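Local coordinates for general secretion pathway protein L (Vibrio parahaemolyticus, PDB 2W7V) that probably forms part of the inner-membrane platform of the type II secretion system, here represented by its dimer-forming periplasmic domain, at residues T20-V24 with Q55-L60; S47-F53 with N76-F82; K63-G69 with S81-Q87. All coordinates share one frame; numbering follows the deposited sequence.

Contact 1 of 3, residues T20-V24 with Q55-L60. With EDO (1,2-ethanediol), chain C.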
loop_
_atom_site.group_PDB
_atom_site.type_symbol
_atom_site.label_atom_id
_atom_site.label_comp_id
_atom_site.label_asym_id
_atom_site.label_seq_id
_atom_site.Cartn_x
_atom_site.Cartn_y
_atom_site.Cartn_z
ATOM N N THR A 20 3.100 -8.228 -9.148
ATOM C CA THR A 20 3.176 -9.637 -8.788
ATOM C C THR A 20 1.812 -10.278 -8.597
ATOM O O THR A 20 1.555 -11.355 -9.160
ATOM C CB THR A 20 4.069 -9.860 -7.542
ATOM O OG1 THR A 20 5.347 -9.265 -7.779
ATOM C CG2 THR A 20 4.249 -11.348 -7.233
ATOM N N LEU A 21 0.953 -9.625 -7.815
ATOM C CA LEU A 21 -0.394 -10.142 -7.557
ATOM C C LEU A 21 -1.186 -10.123 -8.846
ATOM O O LEU A 21 -2.063 -10.925 -9.057
ATOM C CB LEU A 21 -1.124 -9.345 -6.459
ATOM C CG LEU A 21 -0.470 -9.286 -5.070
ATOM C CD1 LEU A 21 -1.008 -8.097 -4.278
ATOM C CD2 LEU A 21 -0.620 -10.569 -4.303
ATOM N N GLY A 22 -0.863 -9.170 -9.694
ATOM C CA GLY A 22 -1.448 -9.062 -11.013
ATOM C C GLY A 22 -1.246 -10.275 -11.885
ATOM O O GLY A 22 -2.080 -10.525 -12.711
ATOM N N GLN A 23 -0.155 -11.031 -11.705
ATOM C CA GLN A 23 0.097 -12.254 -12.488
ATOM C C GLN A 23 -0.884 -13.383 -12.147
ATOM O O GLN A 23 -0.977 -14.338 -12.896
ATOM C CB GLN A 23 1.511 -12.822 -12.243
ATOM C CG GLN A 23 2.703 -11.895 -12.465
ATOM C CD GLN A 23 4.044 -12.487 -11.960
ATOM O OE1 GLN A 23 4.821 -11.803 -11.289
ATOM N NE2 GLN A 23 4.325 -13.746 -12.309
ATOM N N VAL A 24 -1.560 -13.300 -10.996
ATOM C CA VAL A 24 -2.423 -14.374 -10.494
ATOM C C VAL A 24 -3.846 -14.148 -10.990
ATOM O O VAL A 24 -4.475 -13.161 -10.616
ATOM C CB VAL A 24 -2.409 -14.431 -8.906
ATOM C CG1 VAL A 24 -3.362 -15.459 -8.402
ATOM C CG2 VAL A 24 -0.978 -14.693 -8.362
ATOM N N GLN A 55 -1.251 -19.893 -5.493
ATOM C CA GLN A 55 -0.374 -19.305 -6.494
ATOM C C GLN A 55 0.214 -18.019 -5.996
ATOM O O GLN A 55 1.386 -17.775 -6.171
ATOM C CB GLN A 55 -1.155 -19.038 -7.772
ATOM C CG GLN A 55 -1.730 -20.332 -8.351
ATOM C CD GLN A 55 -2.360 -20.139 -9.698
ATOM O OE1 GLN A 55 -2.626 -18.990 -10.126
ATOM N NE2 GLN A 55 -2.620 -21.268 -10.403
ATOM N N ALA A 56 -0.603 -17.210 -5.336
ATOM C CA ALA A 56 -0.143 -15.948 -4.770
ATOM C C ALA A 56 0.863 -16.186 -3.631
ATOM O O ALA A 56 1.911 -15.581 -3.646
ATOM C CB ALA A 56 -1.320 -15.100 -4.293
ATOM N N ARG A 57 0.571 -17.089 -2.685
ATOM C CA ARG A 57 1.506 -17.369 -1.601
ATOM C C ARG A 57 2.853 -17.776 -2.118
ATOM O O ARG A 57 3.845 -17.289 -1.628
ATOM C CB ARG A 57 1.026 -18.457 -0.666
ATOM C CG ARG A 57 1.842 -18.520 0.670
ATOM C CD ARG A 57 1.845 -19.904 1.284
ATOM N NE ARG A 57 0.525 -20.419 1.045
ATOM C CZ ARG A 57 0.198 -21.525 0.400
ATOM N NH1 ARG A 57 1.071 -22.437 0.007
ATOM N NH2 ARG A 57 -1.082 -21.723 0.221
ATOM N N VAL A 58 2.887 -18.684 -3.091
ATOM C CA VAL A 58 4.125 -19.205 -3.623
ATOM C C VAL A 58 4.933 -18.099 -4.303
ATOM O O VAL A 58 6.136 -18.019 -4.135
ATOM C CB VAL A 58 3.872 -20.358 -4.642
ATOM C CG1 VAL A 58 5.119 -20.599 -5.488
ATOM C CG2 VAL A 58 3.387 -21.658 -3.912
ATOM N N LYS A 59 4.276 -17.252 -5.072
ATOM C CA LYS A 59 4.952 -16.125 -5.682
ATOM C C LYS A 59 5.482 -15.095 -4.671
ATOM O O LYS A 59 6.596 -14.612 -4.793
ATOM C CB LYS A 59 4.014 -15.428 -6.652
ATOM C CG LYS A 59 3.610 -16.245 -7.862
ATOM C CD LYS A 59 3.011 -15.307 -8.933
ATOM C CE LYS A 59 2.356 -16.037 -10.110
ATOM N NZ LYS A 59 3.346 -16.435 -11.121
ATOM N N LEU A 60 4.678 -14.736 -3.688
ATOM C CA LEU A 60 5.109 -13.808 -2.657
ATOM C C LEU A 60 6.293 -14.368 -1.847
ATOM O O LEU A 60 7.192 -13.643 -1.468
ATOM C CB LEU A 60 3.933 -13.468 -1.712
ATOM C CG LEU A 60 2.772 -12.744 -2.414
ATOM C CD1 LEU A 60 1.574 -12.663 -1.439
ATOM C CD2 LEU A 60 3.168 -11.392 -2.951
HETATM C C1 EDO C . -5.695 -10.708 -11.626
HETATM O O1 EDO C . -4.622 -10.811 -12.537
HETATM C C2 EDO C . -5.249 -9.733 -10.546
HETATM O O2 EDO C . -4.517 -10.335 -9.489
#
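Val-24 and Thr-20 face helix 51-61 at two levels, with Val-24 CA 6.4 Å from Ala-56 CA and Thr-20 CA 7.4 Å from Lys-59 CA, so the two backbones run in opposite directions. Val-24, in the turn after helix 17-22, carries much of the apolar contact. Its two methyls part: CG1 lies anti to the backbone N (chi1 176°) and meets the amide oxygen of Gln-55, while CG2 turns onto the helix at Ala-56. Val-24 CG2 lies 3.9 Å from Ala-56 CA and is also close to its CB. Lys-59 spans the gap with its aliphatic chain. Its CB passes Thr-20 CG2, the two side chains overlapping as they point opposite ways. Farther out, Lys-59 CE rests 4.0 Å from Val-24 CG2 and 3.9 Å from Gln-23 CB. A bend at its last torsion (chi4 -83°) turns the amino group toward the Gln-23 side chain. On the buried side, Leu-21 lies roughly perpendicular to Leu-60, with Leu-21 CD2 4.1 Å from Leu-60 CD2. Leu-60 continues onto Phe-82 and Leu-84 of the sheet. Thr-20 uses its methyl here; its OG1 is hydrogen-bonded to Ala-16 O within its own helix. A 1,2-ethanediol, probably from the crystallisation liquor, sits by the backbone oxygens of Leu-21 and Gly-22. Its O1 donates to Gly-22 O at 2.6 Å, and its other hydroxyl lies near Leu-21 O. The contact thus grades from leucine methyls inside to a lysine chain at the surface. Apolar packing carries the join between the two helices, and the long side chains of Gln-23, Gln-55 and Lys-59 cover its outer edge.

Contact 2 of 3, residues S47-F53 with N76-F82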
loop_
_atom_site.group_PDB
_atom_site.type_symbol
_atom_site.label_atom_id
_atom_site.label_comp_id
_atom_site.label_asym_id
_atom_site.label_seq_id
_atom_site.Cartn_x
_atom_site.Cartn_y
_atom_site.Cartn_z
ATOM N N SER A 47 -11.314 -14.449 -4.316
ATOM C CA SER A 47 -11.319 -15.234 -5.521
ATOM C C SER A 47 -12.605 -16.035 -5.549
ATOM O O SER A 47 -13.391 -15.962 -4.616
ATOM C CB SER A 47 -10.119 -16.169 -5.479
ATOM O OG SER A 47 -10.011 -16.962 -6.638
ATOM N N SER A 48 -12.806 -16.767 -6.646
ATOM C CA SER A 48 -13.860 -17.776 -6.777
ATOM C C SER A 48 -13.428 -19.147 -6.229
ATOM O O SER A 48 -14.241 -20.048 -6.092
ATOM C CB SER A 48 -14.258 -17.925 -8.250
ATOM O OG SER A 48 -13.176 -18.428 -9.031
ATOM N N ASP A 49 -12.148 -19.278 -5.905
ATOM C CA ASP A 49 -11.587 -20.549 -5.464
ATOM C C ASP A 49 -10.342 -20.367 -4.605
ATOM O O ASP A 49 -9.825 -19.277 -4.507
ATOM C CB ASP A 49 -11.239 -21.375 -6.703
ATOM C CG ASP A 49 -10.871 -22.798 -6.367
ATOM O OD1 ASP A 49 -11.542 -23.436 -5.496
ATOM O OD2 ASP A 49 -9.881 -23.263 -6.967
ATOM N N PHE A 50 -9.845 -21.445 -4.013
ATOM C CA PHE A 50 -8.627 -21.406 -3.175
ATOM C C PHE A 50 -7.302 -21.335 -3.967
ATOM O O PHE A 50 -6.279 -20.838 -3.468
ATOM C CB PHE A 50 -8.608 -22.628 -2.254
ATOM C CG PHE A 50 -8.235 -23.929 -2.941
ATOM C CD1 PHE A 50 -6.892 -24.341 -3.023
ATOM C CD2 PHE A 50 -9.202 -24.745 -3.480
ATOM C CE1 PHE A 50 -6.557 -25.484 -3.636
ATOM C CE2 PHE A 50 -8.855 -25.935 -4.101
ATOM C CZ PHE A 50 -7.551 -26.298 -4.184
ATOM N N GLN A 51 -7.328 -21.817 -5.203
ATOM C CA GLN A 51 -6.128 -22.081 -5.949
ATOM C C GLN A 51 -5.292 -20.821 -6.258
ATOM O O GLN A 51 -4.074 -20.900 -6.232
ATOM C CB GLN A 51 -6.520 -22.796 -7.227
ATOM C CG GLN A 51 -5.529 -23.731 -7.766
ATOM C CD GLN A 51 -6.211 -24.916 -8.458
ATOM O OE1 GLN A 51 -7.139 -25.534 -7.907
ATOM N NE2 GLN A 51 -5.756 -25.236 -9.671
ATOM N N PRO A 52 -5.937 -19.675 -6.610
ATOM C CA PRO A 52 -5.269 -18.395 -6.680
ATOM C C PRO A 52 -4.532 -17.921 -5.433
ATOM O O PRO A 52 -3.496 -17.281 -5.568
ATOM C CB PRO A 52 -6.407 -17.447 -7.073
ATOM C CG PRO A 52 -7.266 -18.305 -7.955
ATOM C CD PRO A 52 -7.328 -19.546 -7.094
ATOM N N PHE A 53 -5.035 -18.257 -4.246
ATOM C CA PHE A 53 -4.300 -18.039 -3.014
ATOM C C PHE A 53 -3.002 -18.863 -2.904
ATOM O O PHE A 53 -1.981 -18.367 -2.417
ATOM C CB PHE A 53 -5.218 -18.296 -1.818
ATOM C CG PHE A 53 -6.282 -17.232 -1.649
ATOM C CD1 PHE A 53 -6.012 -16.075 -0.956
ATOM C CD2 PHE A 53 -7.545 -17.371 -2.228
ATOM C CE1 PHE A 53 -6.996 -15.083 -0.815
ATOM C CE2 PHE A 53 -8.509 -16.366 -2.092
ATOM C CZ PHE A 53 -8.236 -15.241 -1.391
ATOM N N ASN A 76 -20.576 -16.559 -3.553
ATOM C CA ASN A 76 -19.702 -17.741 -3.616
ATOM C C ASN A 76 -18.224 -17.326 -3.756
ATOM O O ASN A 76 -17.535 -17.717 -4.696
ATOM C CB ASN A 76 -20.139 -18.638 -4.793
ATOM C CG ASN A 76 -20.188 -20.122 -4.440
ATOM O OD1 ASN A 76 -19.731 -20.558 -3.384
ATOM N ND2 ASN A 76 -20.769 -20.906 -5.339
ATOM N N VAL A 77 -17.759 -16.518 -2.804
ATOM C CA VAL A 77 -16.444 -15.886 -2.842
ATOM C C VAL A 77 -15.575 -16.467 -1.740
ATOM O O VAL A 77 -16.050 -16.685 -0.604
ATOM C CB VAL A 77 -16.550 -14.358 -2.618
ATOM C CG1 VAL A 77 -15.294 -13.636 -3.058
ATOM C CG2 VAL A 77 -17.743 -13.771 -3.381
ATOM N N VAL A 78 -14.313 -16.725 -2.069
ATOM C CA VAL A 78 -13.309 -17.151 -1.087
ATOM C C VAL A 78 -12.509 -15.908 -0.644
ATOM O O VAL A 78 -12.062 -15.118 -1.480
ATOM C CB VAL A 78 -12.365 -18.225 -1.673
ATOM C CG1 VAL A 78 -11.418 -18.712 -0.617
ATOM C CG2 VAL A 78 -13.201 -19.415 -2.308
HETATM N N MSE A 79 -12.389 -15.703 0.661
HETATM C CA MSE A 79 -11.785 -14.501 1.175
HETATM C C MSE A 79 -10.620 -14.874 2.061
HETATM O O MSE A 79 -10.734 -15.746 2.903
HETATM C CB MSE A 79 -12.810 -13.715 1.978
HETATM C CG MSE A 79 -14.022 -13.291 1.189
HETATM SE SE MSE A 79 -15.310 -12.272 2.314
HETATM C CE MSE A 79 -14.173 -10.673 2.563
ATOM N N GLY A 80 -9.486 -14.216 1.861
ATOM C CA GLY A 80 -8.346 -14.424 2.740
ATOM C C GLY A 80 -7.401 -13.273 2.759
ATOM O O GLY A 80 -7.678 -12.210 2.227
ATOM N N SER A 81 -6.237 -13.521 3.342
ATOM C CA SER A 81 -5.278 -12.483 3.582
ATOM C C SER A 81 -3.885 -13.032 3.631
ATOM O O SER A 81 -3.684 -14.245 3.701
ATOM C CB SER A 81 -5.590 -11.785 4.904
ATOM O OG SER A 81 -5.510 -12.730 5.939
ATOM N N PHE A 82 -2.937 -12.089 3.591
ATOM C CA PHE A 82 -1.522 -12.365 3.658
ATOM C C PHE A 82 -0.885 -11.280 4.493
ATOM O O PHE A 82 -1.276 -10.126 4.403
ATOM C CB PHE A 82 -0.908 -12.263 2.268
ATOM C CG PHE A 82 -1.346 -13.310 1.336
ATOM C CD1 PHE A 82 -0.923 -14.595 1.497
ATOM C CD2 PHE A 82 -2.171 -12.999 0.263
ATOM C CE1 PHE A 82 -1.338 -15.573 0.646
ATOM C CE2 PHE A 82 -2.590 -14.008 -0.622
ATOM C CZ PHE A 82 -2.172 -15.275 -0.422
#
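Ser-47 and Val-78 form an antiparallel beta bridge, and Phe-53 packs beside it, so the contact ties both the end of a strand and the start of a helix to strand 78-86. It lies at one end of an alpha/beta sandwich, where strand 40-47 hands over to helix 51-61. The four-stranded antiparallel sheet, covered by helices, is consistent with a permuted ferredoxin-like fold. Ser-47 and Val-78 are a hydrogen-bonded pair. Ser-47 N donates to Val-78 O at 3.0 Å, in the carbonyl plane. Val-78 N returns a bond to Ser-47 O at 2.8 Å, this time tilted 28° from the plane. Beyond the bridge, Val-78 divides its methyls between turn and helix. CG2 presses on the turn backbone, 3.7 Å from Asp-49 CA. With chi1 at -176°, CG1 points away from the backbone N and reaches the ring of Phe-53, 4.0 Å from its CE2. That ring points from the helix toward the strand and comes obliquely against the backbone of Gly-80, with Phe-53 CZ 3.6 Å from Gly-80 N. Gly-80 has no side chain to stand between ring and strand. Phe-82 approaches from farther along the strand. Its CZ meets the edge of the Phe-53 ring, 4.0 Å from Phe-53 CD1, and also comes near the backbone oxygen of Phe-53. The two phenylalanines therefore join helix to sheet, and Leu-71 of strand 64-73 adds to the cover on Phe-53. The turn is held from within. Asp-49 accepts a weak capping bond from Gln-51 N, and Ser-47 OG, which is also hydrogen-bonded to Asp-26 O, closes an ST turn by accepting from Asp-49 N at 3.2 Å.

Contact 3 of 3, residues K63-G69 with S81-Q87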
loop_
_atom_site.group_PDB
_atom_site.type_symbol
_atom_site.label_atom_id
_atom_site.label_comp_id
_atom_site.label_asym_id
_atom_site.label_seq_id
_atom_site.Cartn_x
_atom_site.Cartn_y
_atom_site.Cartn_z
ATOM N N LYS A 63 10.295 -13.662 -2.508
ATOM C CA LYS A 63 10.989 -12.454 -2.083
ATOM C C LYS A 63 10.526 -11.902 -0.715
ATOM O O LYS A 63 11.087 -10.923 -0.228
ATOM C CB LYS A 63 10.822 -11.376 -3.169
ATOM C CG LYS A 63 11.459 -11.713 -4.540
ATOM C CD LYS A 63 12.945 -11.402 -4.626
ATOM C CE LYS A 63 13.598 -12.172 -5.764
ATOM N NZ LYS A 63 14.749 -11.460 -6.416
ATOM N N PHE A 64 9.485 -12.506 -0.126
ATOM C CA PHE A 64 8.970 -12.092 1.177
ATOM C C PHE A 64 8.832 -13.253 2.150
ATOM O O PHE A 64 8.691 -14.391 1.735
ATOM C CB PHE A 64 7.601 -11.402 1.036
ATOM C CG PHE A 64 7.627 -10.138 0.206
ATOM C CD1 PHE A 64 8.157 -8.984 0.706
ATOM C CD2 PHE A 64 7.138 -10.131 -1.088
ATOM C CE1 PHE A 64 8.188 -7.824 -0.058
ATOM C CE2 PHE A 64 7.157 -8.997 -1.848
ATOM C CZ PHE A 64 7.682 -7.839 -1.339
ATOM N N ASN A 65 8.904 -12.951 3.448
ATOM C CA ASN A 65 8.349 -13.798 4.489
ATOM C C ASN A 65 6.800 -13.660 4.423
ATOM O O ASN A 65 6.258 -12.597 4.691
ATOM C CB ASN A 65 8.940 -13.364 5.850
ATOM C CG ASN A 65 8.600 -14.311 7.015
ATOM O OD1 ASN A 65 7.637 -15.076 6.980
ATOM N ND2 ASN A 65 9.395 -14.224 8.073
ATOM N N VAL A 66 6.103 -14.728 4.033
ATOM C CA VAL A 66 4.627 -14.719 3.849
ATOM C C VAL A 66 3.959 -15.602 4.902
ATOM O O VAL A 66 4.406 -16.733 5.138
ATOM C CB VAL A 66 4.206 -15.279 2.439
ATOM C CG1 VAL A 66 2.742 -14.928 2.097
ATOM C CG2 VAL A 66 5.084 -14.708 1.350
ATOM N N GLU A 67 2.900 -15.078 5.520
ATOM C CA GLU A 67 1.959 -15.875 6.269
ATOM C C GLU A 67 0.580 -15.731 5.624
ATOM O O GLU A 67 0.099 -14.640 5.389
ATOM C CB GLU A 67 1.898 -15.411 7.709
ATOM C CG GLU A 67 3.268 -15.347 8.371
ATOM C CD GLU A 67 3.185 -14.812 9.771
ATOM O OE1 GLU A 67 2.614 -15.540 10.626
ATOM O OE2 GLU A 67 3.651 -13.649 10.006
ATOM N N GLN A 68 -0.036 -16.842 5.292
ATOM C CA GLN A 68 -1.384 -16.803 4.779
ATOM C C GLN A 68 -2.345 -16.778 5.952
ATOM O O GLN A 68 -2.108 -17.453 6.896
ATOM C CB GLN A 68 -1.628 -18.019 3.888
ATOM C CG GLN A 68 -2.872 -17.904 3.028
ATOM C CD GLN A 68 -2.879 -18.932 1.967
ATOM O OE1 GLN A 68 -1.889 -19.095 1.258
ATOM N NE2 GLN A 68 -3.990 -19.626 1.821
ATOM N N GLY A 69 -3.392 -15.967 5.907
ATOM C CA GLY A 69 -4.415 -15.998 6.951
ATOM C C GLY A 69 -5.427 -17.103 6.642
ATOM O O GLY A 69 -5.281 -17.809 5.655
ATOM N N SER A 81 -6.237 -13.521 3.342
ATOM C CA SER A 81 -5.278 -12.483 3.582
ATOM C C SER A 81 -3.885 -13.032 3.631
ATOM O O SER A 81 -3.684 -14.245 3.701
ATOM C CB SER A 81 -5.590 -11.785 4.904
ATOM O OG SER A 81 -5.510 -12.730 5.939
ATOM N N PHE A 82 -2.937 -12.089 3.591
ATOM C CA PHE A 82 -1.522 -12.365 3.658
ATOM C C PHE A 82 -0.885 -11.280 4.493
ATOM O O PHE A 82 -1.276 -10.126 4.403
ATOM C CB PHE A 82 -0.908 -12.263 2.268
ATOM C CG PHE A 82 -1.346 -13.310 1.336
ATOM C CD1 PHE A 82 -0.923 -14.595 1.497
ATOM C CD2 PHE A 82 -2.171 -12.999 0.263
ATOM C CE1 PHE A 82 -1.338 -15.573 0.646
ATOM C CE2 PHE A 82 -2.590 -14.008 -0.622
ATOM C CZ PHE A 82 -2.172 -15.275 -0.422
ATOM N N VAL A 83 0.101 -11.666 5.284
ATOM C CA VAL A 83 1.003 -10.756 5.958
ATOM C C VAL A 83 2.394 -10.977 5.374
ATOM O O VAL A 83 2.859 -12.087 5.310
ATOM C CB VAL A 83 1.021 -11.013 7.473
ATOM C CG1 VAL A 83 1.986 -10.073 8.143
ATOM C CG2 VAL A 83 -0.393 -10.802 8.042
ATOM N N LEU A 84 3.010 -9.905 4.891
ATOM C CA LEU A 84 4.367 -9.939 4.364
ATOM C C LEU A 84 5.302 -9.200 5.310
ATOM O O LEU A 84 4.978 -8.110 5.777
ATOM C CB LEU A 84 4.432 -9.209 3.011
ATOM C CG LEU A 84 3.416 -9.561 1.942
ATOM C CD1 LEU A 84 3.713 -8.786 0.631
ATOM C CD2 LEU A 84 3.385 -11.050 1.722
ATOM N N LYS A 85 6.463 -9.780 5.528
ATOM C CA LYS A 85 7.597 -9.157 6.184
ATOM C C LYS A 85 8.824 -9.381 5.304
ATOM O O LYS A 85 8.807 -10.204 4.381
ATOM C CB LYS A 85 7.820 -9.792 7.557
ATOM C CG LYS A 85 6.592 -9.742 8.470
ATOM C CD LYS A 85 6.679 -10.770 9.626
ATOM C CE LYS A 85 5.311 -10.927 10.312
ATOM N NZ LYS A 85 5.355 -11.717 11.563
ATOM N N ARG A 86 9.895 -8.660 5.593
ATOM C CA ARG A 86 11.121 -8.744 4.775
ATOM C C ARG A 86 11.759 -10.172 4.757
ATOM O O ARG A 86 11.808 -10.806 5.791
ATOM C CB ARG A 86 12.170 -7.731 5.283
ATOM C CG ARG A 86 11.759 -6.268 5.115
ATOM C CD ARG A 86 12.935 -5.366 4.718
ATOM N NE ARG A 86 13.760 -5.019 5.861
ATOM C CZ ARG A 86 15.062 -4.722 5.817
ATOM N NH1 ARG A 86 15.749 -4.738 4.671
ATOM N NH2 ARG A 86 15.690 -4.408 6.944
ATOM N N GLN A 87 12.173 -10.627 3.555
ATOM C CA GLN A 87 12.995 -11.854 3.242
ATOM C C GLN A 87 12.293 -12.955 2.394
ATOM O O GLN A 87 12.952 -13.833 1.759
ATOM C CB GLN A 87 13.628 -12.484 4.484
ATOM C CG GLN A 87 14.787 -11.716 5.075
ATOM C CD GLN A 87 15.271 -12.385 6.343
ATOM O OE1 GLN A 87 14.481 -12.613 7.264
ATOM N NE2 GLN A 87 16.558 -12.746 6.388
#
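Glu-67 and Val-83 pair through their backbones, as do Asn-65 and Lys-85, and these two hydrogen-bonded pairs join strand 64-68 to strand 81-86. The strands run antiparallel, 156° between their directions. Glu-67 N donates to Val-83 O and Val-83 N to Glu-67 O, both at 3.0 Å and both in the carbonyl plane. The bond from Asn-65 N to Lys-85 O is more bent, 137° at the hydrogen. Gly-69 N adds a nearly straight one to Ser-81 O at 2.8 Å, reaching it from above the carbonyl plane. Between these bonds the alpha carbons of Leu-84, Val-66 and Phe-82 make CA-H...O contacts. The charged interaction lies on the face of Asn-65, Glu-67, Val-83 and Lys-85. An extended Lys-85 brings NZ 3.0 Å from Glu-67 OE2, nearly along the C-O axis, in a hydrogen-bonded salt bridge. The apolar contacts gather on the face of Val-66 and Leu-84, under the helices. Val-66 CG1 touches both Phe-82 CD1 at 3.7 Å and Leu-84 CD2 at 3.9 Å, Leu-84 lying alongside it. The other leucine methyl, CD1, sits over one face of the Phe-64 ring in a CH-pi contact, 4.1 Å from the centroid. Gln-68 lies alongside Phe-82 with its amide plane steeply turned to the ring; its OE1 accepts from Arg-57 NE of helix 51-61. This is an antiparallel beta hairpin at the edge of this chain's four-stranded sheet, with a mainly polar face and a mainly apolar face that packs on the helices.

How the contacts relate
The three contacts lie in one compact alpha/beta domain, their centres 11 to 16 Å apart. Contact 1 joins helix 17-22 and the turn after it to helix 51-61. Contact 2 fixes the start of helix 51-61 to strand 78-86. Contact 3 pairs that strand with strand 64-73. Contacts 1 and 2 share helix 51-61, and contacts 2 and 3 share Ser-81 and Phe-82. Along the chain, contact 1 closes before contact 3 opens, whereas contact 2 interleaves with both. The Phe-82 ring reaches Ala-56, Arg-57 and Leu-60, so it links all three. No second chain of the assembly touches these segments, consistent with their shaping the fold of one subunit.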